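Local coordinates for protein tRNA (adenine(22)-N(1))-methyltransferase (Bacillus subtilis, PDB 6Q56) that catalyses the S-adenosyl-L-methionine-dependent methylation of adenine 22 of tRNA at N1, giving N1-methyladenosine, at residues A[10-13]-A[14-18]; A[54-57]-A[58-62]; A[194-197]-A[198-201]; A[211-215]-A[216-220]. The protein carries 2 engineered substitutions. All blocks are in the same frame, centred on the assembly; numbering follows the deposited sequence.

Contact 1 of 4, residues A[10-13]-A[14-18]; sequences LQTV and AEYIP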
# COMPACT_ATOMS: atom_id res chain seq x y z
N LEU A 10 -5.66 8.46 -4.84
CA LEU A 10 -4.56 8.43 -5.80
C LEU A 10 -3.81 9.76 -5.83
O LEU A 10 -2.64 9.81 -6.16
CB LEU A 10 -5.06 8.05 -7.19
CG LEU A 10 -5.63 6.64 -7.29
CD1 LEU A 10 -5.80 6.22 -8.73
CD2 LEU A 10 -4.75 5.66 -6.55
N GLN A 11 -4.50 10.83 -5.47
CA GLN A 11 -3.88 12.14 -5.42
C GLN A 11 -2.77 12.04 -4.40
O GLN A 11 -1.65 12.48 -4.63
CB GLN A 11 -4.88 13.20 -4.99
CG GLN A 11 -4.34 14.61 -5.10
CD GLN A 11 -3.81 14.91 -6.47
OE1 GLN A 11 -4.50 14.68 -7.47
NE2 GLN A 11 -2.59 15.41 -6.55
N THR A 12 -3.11 11.44 -3.26
CA THR A 12 -2.18 11.24 -2.17
C THR A 12 -0.98 10.45 -2.65
O THR A 12 0.15 10.79 -2.36
CB THR A 12 -2.85 10.52 -0.99
OG1 THR A 12 -3.80 11.39 -0.38
CG2 THR A 12 -1.83 10.10 0.04
N VAL A 13 -1.23 9.39 -3.40
CA VAL A 13 -0.17 8.55 -3.92
C VAL A 13 0.76 9.34 -4.83
O VAL A 13 1.97 9.28 -4.69
CB VAL A 13 -0.74 7.34 -4.70
CG1 VAL A 13 0.36 6.59 -5.42
CG2 VAL A 13 -1.49 6.42 -3.76
N ALA A 14 0.17 10.09 -5.75
CA ALA A 14 0.94 10.89 -6.69
C ALA A 14 1.91 11.87 -6.03
O ALA A 14 2.99 12.09 -6.54
CB ALA A 14 -0.01 11.65 -7.62
N GLU A 15 1.52 12.44 -4.90
CA GLU A 15 2.36 13.41 -4.21
C GLU A 15 3.70 12.87 -3.75
O GLU A 15 4.61 13.64 -3.47
CB GLU A 15 1.63 14.01 -3.02
CG GLU A 15 0.33 14.73 -3.36
CD GLU A 15 0.50 15.80 -4.41
OE1 GLU A 15 1.57 16.44 -4.47
OE2 GLU A 15 -0.45 16.01 -5.19
N TYR A 16 3.84 11.55 -3.65
CA TYR A 16 5.09 10.96 -3.20
C TYR A 16 5.98 10.55 -4.35
O TYR A 16 7.04 9.99 -4.13
CB TYR A 16 4.83 9.76 -2.30
CG TYR A 16 4.28 10.15 -0.96
CD1 TYR A 16 5.12 10.53 0.07
CD2 TYR A 16 2.92 10.16 -0.74
CE1 TYR A 16 4.61 10.91 1.29
CE2 TYR A 16 2.41 10.54 0.48
CZ TYR A 16 3.26 10.90 1.49
OH TYR A 16 2.73 11.28 2.70
N ILE A 17 5.56 10.84 -5.57
CA ILE A 17 6.37 10.52 -6.72
C ILE A 17 7.53 11.49 -6.75
O ILE A 17 7.33 12.70 -6.78
CB ILE A 17 5.57 10.64 -8.02
CG1 ILE A 17 4.46 9.61 -8.05
CG2 ILE A 17 6.49 10.44 -9.21
CD1 ILE A 17 3.49 9.80 -9.18
N PRO A 18 8.75 10.99 -6.73
CA PRO A 18 9.90 11.90 -6.76
C PRO A 18 9.92 12.68 -8.07
O PRO A 18 9.62 12.12 -9.11
CB PRO A 18 11.10 10.96 -6.66
CG PRO A 18 10.55 9.64 -6.26
CD PRO A 18 9.17 9.60 -6.83

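Contact 2 of 4, residues A[54-57]-A[58-62]; sequences GPFL and SAKRQ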
# COMPACT_ATOMS: atom_id res chain seq x y z
N GLY A 54 -8.79 -6.61 -21.15
CA GLY A 54 -9.67 -5.46 -21.07
C GLY A 54 -9.00 -4.23 -20.51
O GLY A 54 -8.84 -3.24 -21.20
N PRO A 55 -8.61 -4.27 -19.25
CA PRO A 55 -7.96 -3.11 -18.64
C PRO A 55 -6.73 -2.67 -19.42
O PRO A 55 -6.36 -1.50 -19.39
CB PRO A 55 -7.55 -3.63 -17.27
CG PRO A 55 -8.56 -4.66 -16.95
CD PRO A 55 -8.94 -5.30 -18.25
N PHE A 56 -6.11 -3.60 -20.12
CA PHE A 56 -4.92 -3.31 -20.90
C PHE A 56 -5.24 -2.46 -22.12
O PHE A 56 -4.70 -1.38 -22.29
CB PHE A 56 -4.24 -4.60 -21.34
CG PHE A 56 -3.04 -4.39 -22.21
CD1 PHE A 56 -1.93 -3.73 -21.72
CD2 PHE A 56 -3.01 -4.88 -23.50
CE1 PHE A 56 -0.82 -3.55 -22.51
CE2 PHE A 56 -1.90 -4.71 -24.29
CZ PHE A 56 -0.80 -4.04 -23.80
N LEU A 57 -6.14 -2.95 -22.96
CA LEU A 57 -6.51 -2.22 -24.16
C LEU A 57 -7.05 -0.83 -23.82
O LEU A 57 -6.76 0.12 -24.51
CB LEU A 57 -7.52 -3.00 -24.98
CG LEU A 57 -6.89 -3.95 -26.00
CD1 LEU A 57 -6.17 -5.10 -25.31
CD2 LEU A 57 -7.94 -4.48 -26.95
N SER A 58 -7.84 -0.74 -22.76
CA SER A 58 -8.42 0.53 -22.36
C SER A 58 -7.39 1.53 -21.83
O SER A 58 -7.57 2.73 -21.96
CB SER A 58 -9.50 0.31 -21.30
OG SER A 58 -8.94 0.10 -20.01
N ALA A 59 -6.32 1.03 -21.24
CA ALA A 59 -5.29 1.90 -20.73
C ALA A 59 -4.47 2.40 -21.91
O ALA A 59 -4.12 3.57 -21.99
CB ALA A 59 -4.41 1.17 -19.74
N LYS A 60 -4.18 1.49 -22.82
CA LYS A 60 -3.41 1.82 -24.01
C LYS A 60 -4.16 2.85 -24.83
O LYS A 60 -3.56 3.74 -25.42
CB LYS A 60 -3.17 0.56 -24.85
CG LYS A 60 -1.92 0.60 -25.71
CD LYS A 60 -1.61 -0.77 -26.28
CE LYS A 60 -2.63 -1.18 -27.32
NZ LYS A 60 -2.50 -2.61 -27.73
N ARG A 61 -5.48 2.73 -24.88
CA ARG A 61 -6.30 3.64 -25.65
C ARG A 61 -6.41 5.01 -25.01
O ARG A 61 -6.53 6.01 -25.70
CB ARG A 61 -7.69 3.06 -25.87
CG ARG A 61 -7.72 1.97 -26.92
CD ARG A 61 -7.07 2.43 -28.21
NE ARG A 61 -6.78 1.31 -29.09
CZ ARG A 61 -7.61 0.87 -30.04
NH1 ARG A 61 -8.77 1.47 -30.24
NH2 ARG A 61 -7.26 -0.16 -30.79
N GLN A 62 -6.38 5.07 -23.69
CA GLN A 62 -6.47 6.34 -23.00
C GLN A 62 -5.17 7.08 -23.23
O GLN A 62 -5.17 8.26 -23.57
CB GLN A 62 -6.70 6.13 -21.51
CG GLN A 62 -7.08 7.40 -20.77
CD GLN A 62 -8.36 8.00 -21.30
OE1 GLN A 62 -9.04 7.42 -22.13
NE2 GLN A 62 -8.69 9.19 -20.81

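Contact 3 of 4, residues A[194-197]-A[198-201]; sequences WTQE and LQHT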
# COMPACT_ATOMS: atom_id res chain seq x y z
N TRP A 194 -9.00 1.82 14.02
CA TRP A 194 -8.49 0.84 14.96
C TRP A 194 -9.40 0.64 16.16
O TRP A 194 -9.45 -0.44 16.70
CB TRP A 194 -7.06 1.19 15.33
CG TRP A 194 -6.20 1.07 14.13
CD1 TRP A 194 -5.57 2.07 13.47
CD2 TRP A 194 -5.95 -0.13 13.40
NE1 TRP A 194 -4.91 1.56 12.38
CE2 TRP A 194 -5.13 0.21 12.32
CE3 TRP A 194 -6.32 -1.46 13.57
CZ2 TRP A 194 -4.68 -0.72 11.41
CZ3 TRP A 194 -5.88 -2.38 12.67
CH2 TRP A 194 -5.06 -2.01 11.60
N THR A 195 -10.12 1.67 16.55
CA THR A 195 -11.04 1.56 17.66
C THR A 195 -12.12 0.57 17.26
O THR A 195 -12.51 -0.28 18.03
CB THR A 195 -11.65 2.91 18.02
OG1 THR A 195 -10.66 3.74 18.61
CG2 THR A 195 -12.80 2.73 18.99
N GLN A 196 -12.60 0.68 16.03
CA GLN A 196 -13.62 -0.21 15.52
C GLN A 196 -13.06 -1.62 15.38
O GLN A 196 -13.73 -2.59 15.68
CB GLN A 196 -14.17 0.29 14.18
CG GLN A 196 -15.00 1.56 14.30
CD GLN A 196 -15.19 2.28 12.98
OE1 GLN A 196 -14.75 1.82 11.94
NE2 GLN A 196 -15.83 3.44 13.03
N GLU A 197 -11.82 -1.72 14.92
CA GLU A 197 -11.18 -3.02 14.75
C GLU A 197 -11.08 -3.73 16.09
O GLU A 197 -11.29 -4.92 16.19
CB GLU A 197 -9.80 -2.88 14.13
CG GLU A 197 -9.07 -4.19 13.93
CD GLU A 197 -9.71 -5.06 12.87
OE1 GLU A 197 -10.43 -4.52 12.01
OE2 GLU A 197 -9.47 -6.28 12.88
N LEU A 198 -10.74 -2.97 17.12
CA LEU A 198 -10.61 -3.54 18.44
C LEU A 198 -11.97 -4.02 18.91
O LEU A 198 -12.10 -5.12 19.44
CB LEU A 198 -10.04 -2.51 19.41
CG LEU A 198 -10.23 -2.81 20.89
CD1 LEU A 198 -9.51 -4.08 21.30
CD2 LEU A 198 -9.75 -1.64 21.71
N GLN A 199 -12.99 -3.20 18.71
CA GLN A 199 -14.33 -3.57 19.11
C GLN A 199 -14.72 -4.85 18.40
O GLN A 199 -15.32 -5.73 18.99
CB GLN A 199 -15.33 -2.46 18.79
CG GLN A 199 -15.14 -1.22 19.64
CD GLN A 199 -15.97 -0.04 19.15
OE1 GLN A 199 -16.64 -0.12 18.12
NE2 GLN A 199 -15.93 1.05 19.89
N HIS A 200 -14.37 -4.95 17.13
CA HIS A 200 -14.70 -6.14 16.37
C HIS A 200 -13.93 -7.35 16.86
O HIS A 200 -14.42 -8.47 16.79
CB HIS A 200 -14.46 -5.94 14.88
CG HIS A 200 -14.73 -7.16 14.07
ND1 HIS A 200 -13.85 -7.65 13.13
CD2 HIS A 200 -15.78 -8.01 14.07
CE1 HIS A 200 -14.35 -8.74 12.59
NE2 HIS A 200 -15.52 -8.98 13.14
N THR A 201 -12.73 -7.13 17.37
CA THR A 201 -11.92 -8.21 17.88
C THR A 201 -12.51 -8.71 19.19
O THR A 201 -12.63 -9.90 19.40
CB THR A 201 -10.47 -7.77 18.12
OG1 THR A 201 -9.86 -7.45 16.86
CG2 THR A 201 -9.68 -8.86 18.77

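Contact 4 of 4, residues A[211-215]-A[216-220]; sequences AADTE and QNKQK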
# COMPACT_ATOMS: atom_id res chain seq x y z
N ALA A 211 -18.41 -20.13 23.35
CA ALA A 211 -18.41 -21.39 22.64
C ALA A 211 -17.68 -22.47 23.44
O ALA A 211 -17.33 -22.28 24.59
CB ALA A 211 -17.79 -21.23 21.27
N ALA A 212 -17.46 -23.60 22.79
CA ALA A 212 -16.80 -24.75 23.40
C ALA A 212 -15.41 -24.45 23.93
O ALA A 212 -14.68 -23.64 23.37
CB ALA A 212 -16.72 -25.90 22.41
N ASP A 213 -15.05 -25.12 25.02
CA ASP A 213 -13.74 -24.97 25.63
C ASP A 213 -12.82 -26.01 25.03
O ASP A 213 -12.59 -27.05 25.62
CB ASP A 213 -13.81 -25.17 27.13
CG ASP A 213 -14.12 -23.91 27.88
OD1 ASP A 213 -14.11 -22.83 27.26
OD2 ASP A 213 -14.36 -23.99 29.10
N THR A 214 -12.31 -25.72 23.85
CA THR A 214 -11.43 -26.64 23.18
C THR A 214 -10.06 -26.01 23.02
O THR A 214 -9.91 -24.80 23.08
CB THR A 214 -11.98 -27.01 21.80
OG1 THR A 214 -11.82 -25.91 20.90
CG2 THR A 214 -13.45 -27.35 21.89
N GLU A 215 -9.07 -26.86 22.82
CA GLU A 215 -7.71 -26.39 22.64
C GLU A 215 -7.67 -25.41 21.49
O GLU A 215 -6.91 -24.45 21.51
CB GLU A 215 -6.79 -27.58 22.36
CG GLU A 215 -5.30 -27.27 22.35
CD GLU A 215 -4.47 -28.53 22.22
OE1 GLU A 215 -5.04 -29.62 22.09
OE2 GLU A 215 -3.23 -28.42 22.24
N GLN A 216 -8.51 -25.65 20.50
CA GLN A 216 -8.59 -24.81 19.32
C GLN A 216 -9.13 -23.43 19.63
O GLN A 216 -8.54 -22.43 19.25
CB GLN A 216 -9.46 -25.46 18.25
CG GLN A 216 -9.59 -24.62 16.98
CD GLN A 216 -10.41 -25.30 15.91
OE1 GLN A 216 -11.25 -26.14 16.18
NE2 GLN A 216 -10.16 -24.93 14.67
N ASN A 217 -10.26 -23.38 20.31
CA ASN A 217 -10.87 -22.11 20.65
C ASN A 217 -10.02 -21.28 21.60
O ASN A 217 -10.03 -20.06 21.54
CB ASN A 217 -12.27 -22.32 21.22
CG ASN A 217 -13.27 -22.64 20.14
OD1 ASN A 217 -12.98 -22.56 18.95
ND2 ASN A 217 -14.47 -23.00 20.55
N LYS A 218 -9.28 -21.95 22.46
CA LYS A 218 -8.43 -21.25 23.39
C LYS A 218 -7.26 -20.66 22.63
O LYS A 218 -6.77 -19.60 22.96
CB LYS A 218 -7.99 -22.17 24.52
CG LYS A 218 -9.05 -22.31 25.60
CD LYS A 218 -8.75 -23.46 26.54
CE LYS A 218 -9.78 -23.54 27.65
NZ LYS A 218 -9.80 -24.88 28.29
N GLN A 219 -6.82 -21.35 21.58
CA GLN A 219 -5.73 -20.81 20.77
C GLN A 219 -6.24 -19.59 20.03
O GLN A 219 -5.54 -18.59 19.93
CB GLN A 219 -5.18 -21.85 19.80
CG GLN A 219 -3.86 -22.47 20.24
CD GLN A 219 -2.80 -21.42 20.50
OE1 GLN A 219 -2.08 -21.49 21.50
NE2 GLN A 219 -2.71 -20.43 19.62
N LYS A 220 -7.46 -19.67 19.52
CA LYS A 220 -8.07 -18.57 18.79
C LYS A 220 -8.27 -17.38 19.70
O LYS A 220 -8.20 -16.24 19.27
CB LYS A 220 -9.42 -18.99 18.20
CG LYS A 220 -9.33 -19.91 17.00
CD LYS A 220 -10.71 -20.37 16.56
CE LYS A 220 -10.67 -21.19 15.28
NZ LYS A 220 -9.73 -22.34 15.38

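Contact 1 of 4, residues A[10-13]-A[14-18]
The first torsion of Gln-11 (chi1 -173°) swings CG away from its own N and the chain then bends at chi2, while Glu-15, one turn on, folds back at chi2 (-54°); the two polar ends meet alongside the last turn of the helix. There NE2 of Gln-11 donates to OE2 of Glu-15 at 2.6 Å, the N-H bent off the line although OE2 is met nearly along its C-O axis. The carboxylate oxygen lies in the amide plane of Gln-11, and the two flat groups are turned 37° apart. NE2 also bonds to the hydroxyl of Tyr-36. CG of Glu-15 rests 3.3 Å from Gln-11 O.

The backbone closes here in a type I turn from Ala-14 to Ile-17. Ala-14 N makes a helical bond to Leu-10 O, 2.9 Å, but Tyr-16 N reaches Val-13 O at 3.1 Å. The Tyr-16 ring sets its edge against Thr-12: CD2 of Tyr-16 lies 3.3 Å from Thr-12 O, and the hydroxyl bonds to Asp-142. Helix 8-14 thus ends with Val-13 packed on Ile-119 of the Rossmann-like sheet and, elsewhere round its last turn, an amide-carboxylate bond whose negative charge probably strengthens the pull on the amide.

Contact 2 of 4, residues A[54-57]-A[58-62]
From Gly-54 to Gln-62 the backbone runs as a regular helix of bonds between each N-H and the carbonyl four residues back, from Ser-58 N to Gly-54 O at 3.1 Å through to Arg-61 N on Leu-57 O at 2.9 Å.

Among the side chains, Phe-56 and Lys-60 make the meeting one turn apart. Both leave the helix with CG anti to the backbone nitrogen (chi1 177° and -153°), and the lysine then bends at chi3, bringing its CD to 4.2 Å from CZ of the Phe-56 ring and its NZ to 4.1 Å from CE2. The ammonium approaches the ring obliquely.

This is the helix of a beta-alpha-beta unit, the right-handed crossover of the Rossmann-like methyltransferase fold, linking strand 43-50 to strand 72-76. Phe-56 and Ala-59 face the strands, both touching Glu-50 and Val-74, so the same ring touches the strands and the lysine chain.

Several other side-chain atoms lie against carbonyl oxygens. OG of Ser-58 turns back to 3.1 Å from Pro-55 O, while the Ala-59 methyl sits beside the same oxygen. Further along, CG of Arg-61 comes within 3.2 Å of Leu-57 O, and its exposed chain bends at chi2, with a long, weak ion pair to Glu-64.

Contact 3 of 4, residues A[194-197]-A[198-201]
Helix 188-210, the first of the two long helices of the C-terminal helical hairpin, holds this contact in its middle, where Thr-201 folds back on Glu-197. The hydroxyl OG1 of Thr-201 donates to the carbonyl O of Glu-197 at 3.0 Å, and Thr-201 N reaches the same oxygen at 2.9 Å. The two donors come from opposite faces of the carbonyl plane, so one acceptor is gripped twice. With OG1 set beside the backbone N (chi1 -66°), the hydroxyl falls back along the preceding turn. A valine here would probably leave the Glu-197 carbonyl with the backbone donor alone of these two.

Two residues earlier in the helix, Gln-199, extended beyond CG, crosses Thr-195: its NE2 approaches CG2 of the threonine at 3.7 Å, and its CG sits 3.2 Å from Thr-195 O. OG1 of Thr-195 turns the other way, bonding to Leu-191 O.

Leu-198 rests its CB 3.5 Å from Trp-194 O, and its side chain touches Met-228 and Leu-231 of helix 215-234. Trp-194 also packs on Leu-231, and Thr-201 on Met-228. Polar residues on one side and Trp-194, Leu-198 and Thr-201 against the partner helix make the amphipathic pattern of a helix in a coiled-coil-like antiparallel pair.

Contact 4 of 4, residues A[211-215]-A[216-220]
Asn-217 reaches back from the first turn of helix 215-234 to the loop before it. Its CB lies 3.6 Å from OG1 of Thr-214 and close to the carbonyl O of Ala-212, and CG of Asn-217, set beside the backbone nitrogen (chi1 -77°), lies 3.7 Å from each of these oxygens, to one side of both. OD1 stays on the side of Thr-214, 4.0 Å from OG1. At the tip ND2 donates to Ala-212 O at 2.9 Å with an N-H...O angle of 161°; the acceptor lies near the amide plane, whereas the donor is tilted 25° from the carbonyl plane. The same nitrogen is 3.8 Å from the methyl CB of Ala-211. An alanine here is likely to leave the Ala-212 carbonyl without this donor and the loop freer to move.

The backbone of Asn-217 is held as well. Thr-214 is the N-cap of the helix, and its OG1, lodged between its own backbone N and carbonyl carbon, accepts from Asn-217 N at 3.0 Å. Lys-218 N bonds to Thr-214 O, also at 3.0 Å, which starts the regular helical bonding. The Lys-218 chain runs extended past that carbonyl until NZ comes 4.2 Å from CB of Asp-213, with no charge contact to the carboxylate.

Asn-217 also touches Ile-208, so this residue of helix 215-234 meets both the loop and helix 188-210. Its main-chain N-H and its amide are spent on two different loop residues, which ties the turn to the helix start through neutral hydrogen bonds at an otherwise exposed tip.

In the fold
Contact 1 lies deepest of the four, its helix end packed on the central sheet. Contact 2 is a mostly exposed turn of a crossover helix in the same Rossmann-like domain, only Ala-59 being buried, and lies about 22 Å away between centres. Contacts 3 and 4 belong to the C-terminal helical hairpin: contact 3 sits midway along helix 188-210, partly buried against helix 215-234, while contact 4 forms the exposed bend joining the two, with centres 21 Å apart. Chemistry follows place: a side-chain amide-carboxylate bond at a helix end in 10-18, aromatic and aliphatic contact in 54-62, a hydroxyl turned to its own helix in 194-201, and capping in 211-220.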